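Local coordinates for putative nucleic acid-binding lipoprotein (Klebsiella pneumoniae subsp. pneumoniae MGH 78578, PDB 3F1Z) that is of unknown function but adopts an OB-fold and is a putative lipoprotein that may bind nucleic acid, at residues Q34-T37 against K42-S45; I61-K64 against S70-F73. One frame throughout, in Å; residues are numbered along the deposited sequence.

Interaction 1: Q34-T37 against K42-S45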
loop_
_atom_site.group_PDB
_atom_site.type_symbol
_atom_site.label_atom_id
_atom_site.label_comp_id
_atom_site.label_asym_id
_atom_site.label_seq_id
_atom_site.Cartn_x
_atom_site.Cartn_y
_atom_site.Cartn_z
ATOM N N GLN A 34 11.117 4.311 -5.448
ATOM C CA GLN A 34 12.448 4.596 -6.000
ATOM C C GLN A 34 13.518 3.538 -5.666
ATOM O O GLN A 34 14.190 3.054 -6.550
ATOM C CB GLN A 34 12.907 6.004 -5.607
ATOM C CG GLN A 34 14.298 6.415 -6.079
ATOM C CD GLN A 34 14.480 6.337 -7.613
ATOM O OE1 GLN A 34 13.505 6.473 -8.386
ATOM N NE2 GLN A 34 15.751 6.119 -8.062
ATOM N N PRO A 35 13.648 3.160 -4.396
ATOM C CA PRO A 35 14.634 2.140 -4.036
ATOM C C PRO A 35 14.359 0.785 -4.681
ATOM O O PRO A 35 15.295 0.101 -5.004
ATOM C CB PRO A 35 14.493 2.020 -2.500
ATOM C CG PRO A 35 13.780 3.197 -2.093
ATOM C CD PRO A 35 12.898 3.617 -3.215
ATOM N N PHE A 36 13.084 0.417 -4.827
ATOM C CA PHE A 36 12.706 -0.851 -5.474
ATOM C C PHE A 36 13.047 -0.823 -6.964
ATOM O O PHE A 36 13.342 -1.864 -7.591
ATOM C CB PHE A 36 11.210 -1.178 -5.253
ATOM C CG PHE A 36 10.855 -1.458 -3.790
ATOM C CD1 PHE A 36 10.556 -0.430 -2.924
ATOM C CD2 PHE A 36 10.883 -2.749 -3.293
ATOM C CE1 PHE A 36 10.280 -0.695 -1.598
ATOM C CE2 PHE A 36 10.607 -3.029 -1.977
ATOM C CZ PHE A 36 10.319 -2.024 -1.117
ATOM N N THR A 37 13.024 0.359 -7.536
ATOM C CA THR A 37 13.366 0.531 -8.951
ATOM C C THR A 37 14.870 0.253 -9.130
ATOM O O THR A 37 15.279 -0.353 -10.113
ATOM C CB THR A 37 12.915 1.959 -9.434
ATOM O OG1 THR A 37 11.475 2.067 -9.259
ATOM C CG2 THR A 37 13.312 2.246 -10.894
ATOM N N LYS A 42 17.425 -5.587 -2.400
ATOM C CA LYS A 42 17.953 -4.669 -1.395
ATOM C C LYS A 42 16.840 -3.895 -0.664
ATOM O O LYS A 42 16.807 -3.850 0.563
ATOM C CB LYS A 42 18.905 -3.691 -2.094
ATOM C CG LYS A 42 19.530 -2.523 -1.300
ATOM C CD LYS A 42 20.320 -2.971 -0.072
ATOM C CE LYS A 42 21.367 -1.878 0.367
ATOM N NZ LYS A 42 20.896 -0.465 0.094
ATOM N N ALA A 43 15.923 -3.315 -1.418
ATOM C CA ALA A 43 14.859 -2.487 -0.840
ATOM C C ALA A 43 13.945 -3.314 0.033
ATOM O O ALA A 43 13.548 -2.889 1.103
ATOM C CB ALA A 43 14.045 -1.788 -1.929
ATOM N N SER A 44 13.614 -4.504 -0.429
ATOM C CA SER A 44 12.752 -5.374 0.307
ATOM C C SER A 44 13.415 -5.741 1.625
ATOM O O SER A 44 12.799 -5.834 2.669
ATOM C CB SER A 44 12.495 -6.628 -0.499
ATOM O OG SER A 44 11.784 -7.548 0.289
ATOM N N SER A 45 14.697 -5.944 1.578
ATOM C CA SER A 45 15.408 -6.287 2.786
ATOM C C SER A 45 15.519 -5.094 3.789
ATOM O O SER A 45 15.356 -5.277 5.005
ATOM C CB SER A 45 16.757 -6.815 2.369
ATOM O OG SER A 45 17.492 -7.112 3.487
#
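Ala43 sets its methyl group squarely over one face of the Phe36 ring, and this single CH-pi contact is the heart of a corner between successive helices, 29-38 and 40-47, joined by a very short link. Ala43 CB stands 3.5 Å from the centroid of the Phe36 ring, only 8° off the ring normal, so that all six ring carbons lie at much the same distance from it. The first torsion of Phe36 (chi1 -66°) turns CG opposite its own carbonyl carbon and carries the ring out toward the second helix, although the bond from CA to CB does not aim there.

Apolar packing extends the contact on the side of Pro35. Here Pro35 CB meets Ala43 CB at 3.9 Å, and the same methyl lies 3.8 Å from the carbonyl carbon Pro35 C. The methyl thus sits in a corner, with the Phe36 face on one side and Pro35 roughly at right angles to it. Its size lets the backbones draw close, with Phe36 CA and Ala43 CA 5.4 Å apart.

Polar groups play a marginal part. The ring carbon Phe36 CE2 comes within 3.7 Å of Ser44 N at an oblique angle. The hydroxyl of Ser44 is engaged elsewhere: hydrogen bonds of its OG with Gln117 and with the backbone nitrogen of Val118 tie helix 40-47 to a later part of the chain. Phe32, one turn earlier, meets the Phe36 ring.

Phe36, Ala43 and Ser44 are all buried and no hydrogen bond joins the segments, so the close approach here rests on apolar fit, consistent with a spacing fixed jointly by the methyl and the short connection.

Interaction 2: I61-K64 against S70-F73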
loop_
_atom_site.group_PDB
_atom_site.type_symbol
_atom_site.label_atom_id
_atom_site.label_comp_id
_atom_site.label_asym_id
_atom_site.label_seq_id
_atom_site.Cartn_x
_atom_site.Cartn_y
_atom_site.Cartn_z
ATOM N N ILE A 61 -9.944 -0.741 -7.035
ATOM C CA ILE A 61 -10.377 -1.329 -5.783
ATOM C C ILE A 61 -11.121 -2.591 -6.218
ATOM O O ILE A 61 -11.988 -2.517 -7.090
ATOM C CB ILE A 61 -11.370 -0.439 -5.054
ATOM C CG1 ILE A 61 -10.732 0.916 -4.692
ATOM C CG2 ILE A 61 -11.896 -1.183 -3.845
ATOM C CD1 ILE A 61 -11.717 2.017 -4.417
ATOM N N ARG A 62 -10.855 -3.720 -5.581
ATOM C CA ARG A 62 -11.404 -4.948 -6.063
ATOM C C ARG A 62 -11.512 -5.953 -4.949
ATOM O O ARG A 62 -10.580 -6.104 -4.170
ATOM C CB ARG A 62 -10.363 -5.442 -7.017
ATOM C CG ARG A 62 -10.730 -6.471 -7.895
ATOM C CD ARG A 62 -9.622 -6.661 -8.877
ATOM N NE ARG A 62 -9.613 -5.571 -9.838
ATOM C CZ ARG A 62 -10.072 -5.643 -11.073
ATOM N NH1 ARG A 62 -10.616 -6.734 -11.528
ATOM N NH2 ARG A 62 -9.991 -4.593 -11.845
ATOM N N ARG A 63 -12.655 -6.609 -4.845
ATOM C CA ARG A 63 -12.842 -7.659 -3.879
ATOM C C ARG A 63 -12.448 -8.959 -4.577
ATOM O O ARG A 63 -12.785 -9.173 -5.763
ATOM C CB ARG A 63 -14.278 -7.700 -3.430
ATOM C CG ARG A 63 -14.610 -8.849 -2.521
ATOM C CD ARG A 63 -15.939 -8.623 -1.891
ATOM N NE ARG A 63 -16.414 -9.790 -1.142
ATOM C CZ ARG A 63 -17.196 -9.716 -0.070
ATOM N NH1 ARG A 63 -17.534 -8.554 0.441
ATOM N NH2 ARG A 63 -17.585 -10.803 0.541
ATOM N N LYS A 64 -11.723 -9.814 -3.846
ATOM C CA LYS A 64 -11.204 -11.037 -4.397
ATOM C C LYS A 64 -11.467 -12.262 -3.529
ATOM O O LYS A 64 -11.489 -12.161 -2.305
ATOM C CB LYS A 64 -9.698 -10.874 -4.684
ATOM C CG LYS A 64 -9.439 -10.002 -5.962
ATOM C CD LYS A 64 -8.166 -10.396 -6.685
ATOM C CE LYS A 64 -8.344 -10.486 -8.220
ATOM N NZ LYS A 64 -8.958 -11.769 -8.826
ATOM N N SER A 70 -12.025 -17.481 2.877
ATOM C CA SER A 70 -11.788 -16.061 2.965
ATOM C C SER A 70 -12.037 -15.267 1.673
ATOM O O SER A 70 -12.208 -15.823 0.589
ATOM C CB SER A 70 -10.322 -15.830 3.371
ATOM O OG SER A 70 -9.452 -16.428 2.409
ATOM N N TYR A 71 -12.061 -13.943 1.840
ATOM C CA TYR A 71 -12.028 -13.021 0.739
ATOM C C TYR A 71 -11.157 -11.891 1.227
ATOM O O TYR A 71 -10.871 -11.768 2.432
ATOM C CB TYR A 71 -13.423 -12.555 0.297
ATOM C CG TYR A 71 -14.169 -11.778 1.315
ATOM C CD1 TYR A 71 -13.982 -10.426 1.425
ATOM C CD2 TYR A 71 -15.017 -12.398 2.196
ATOM C CE1 TYR A 71 -14.634 -9.702 2.367
ATOM C CE2 TYR A 71 -15.717 -11.663 3.155
ATOM C CZ TYR A 71 -15.516 -10.318 3.226
ATOM O OH TYR A 71 -16.163 -9.575 4.152
ATOM N N TYR A 72 -10.713 -11.073 0.293
ATOM C CA TYR A 72 -9.838 -9.972 0.632
ATOM C C TYR A 72 -9.992 -8.916 -0.462
ATOM O O TYR A 72 -10.744 -9.104 -1.371
ATOM C CB TYR A 72 -8.407 -10.472 0.773
ATOM C CG TYR A 72 -7.788 -10.912 -0.529
ATOM C CD1 TYR A 72 -8.026 -12.180 -1.035
ATOM C CD2 TYR A 72 -6.982 -10.055 -1.259
ATOM C CE1 TYR A 72 -7.464 -12.612 -2.242
ATOM C CE2 TYR A 72 -6.379 -10.466 -2.482
ATOM C CZ TYR A 72 -6.633 -11.749 -2.967
ATOM O OH TYR A 72 -6.102 -12.166 -4.174
ATOM N N PHE A 73 -9.284 -7.786 -0.349
ATOM C CA PHE A 73 -9.391 -6.719 -1.304
ATOM C C PHE A 73 -8.024 -6.271 -1.722
ATOM O O PHE A 73 -7.146 -6.215 -0.894
ATOM C CB PHE A 73 -10.025 -5.515 -0.656
ATOM C CG PHE A 73 -11.368 -5.749 -0.053
ATOM C CD1 PHE A 73 -11.496 -6.095 1.257
ATOM C CD2 PHE A 73 -12.511 -5.530 -0.784
ATOM C CE1 PHE A 73 -12.769 -6.283 1.828
ATOM C CE2 PHE A 73 -13.773 -5.707 -0.237
ATOM C CZ PHE A 73 -13.894 -6.091 1.075
#
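Arg63 spreads its guanidinium flat over one face of the Tyr71 ring, in a stack that is also a cation-pi contact. The two planes are 11° apart and Arg63 CZ lies 3.6 Å from the ring centroid of Tyr71. Within this overlap Arg63 NH2 is nearest, 3.3 Å from Tyr71 CE2. The arginine reaches so far because CG is anti to its backbone N (chi1 174°) and the chain runs extended as far as NE; its aliphatic part passes beside Phe73 on the way, with Arg63 CB 3.8 Å from Phe73 CE2.

On the other face of the sheet the side chains of Lys64 and Tyr72 run alongside one another in the same direction. Lys64 CB rests above the tyrosine ring, displaced toward its rim, as a CH-pi contact 3.9 Å from the Tyr72 centroid. The methylene Lys64 CD then comes up to Tyr72 OH at 3.7 Å.

Between these two layers of side chains the backbones pair as an antiparallel ladder. Lys64 and Tyr72 form a hydrogen-bonded pair: Lys64 N donates to Tyr72 O at 2.8 Å, and Tyr72 N returns a bond to Lys64 O at 2.9 Å. Next to it, Arg63 and Phe73 make a non-hydrogen-bonded pair, whose CA atoms come closer than those of the hydrogen-bonded one. The strands meet with their directions 168° apart, as expected of a beta hairpin.

The contact lies near the turn of the hairpin formed by strands 51-65 and 71-78, and the pairing continues through backbone bonding of Arg62 with Ile74. Phe73, the buried member, packs against Ser97 and Val100 of helix 97-100 and Phe92 of strand 88-93, while Tyr72 touches Asn91 of that same strand on the sheet's other face.

Read from the N terminus, the chain first closes a short loop at interaction 1, where helix 29-38 gives way to helix 40-47 with four residues between the paired segments. It then enters the long strand 51-65, near whose end interaction 2 closes a second short loop, five residues long, at the turn into strand 71-78. The two loops follow in series, neither nested nor crossed. The centres of interactions 1 and 2 lie about 26 Å apart, on opposite sides of the chain's centre. The nearest atoms of interactions 1 and 2 are about 18 Å apart. One joins successive helices and the other a hairpin of the OB-fold's sheet; strand 51-65 is the element that leads from the first region to the second.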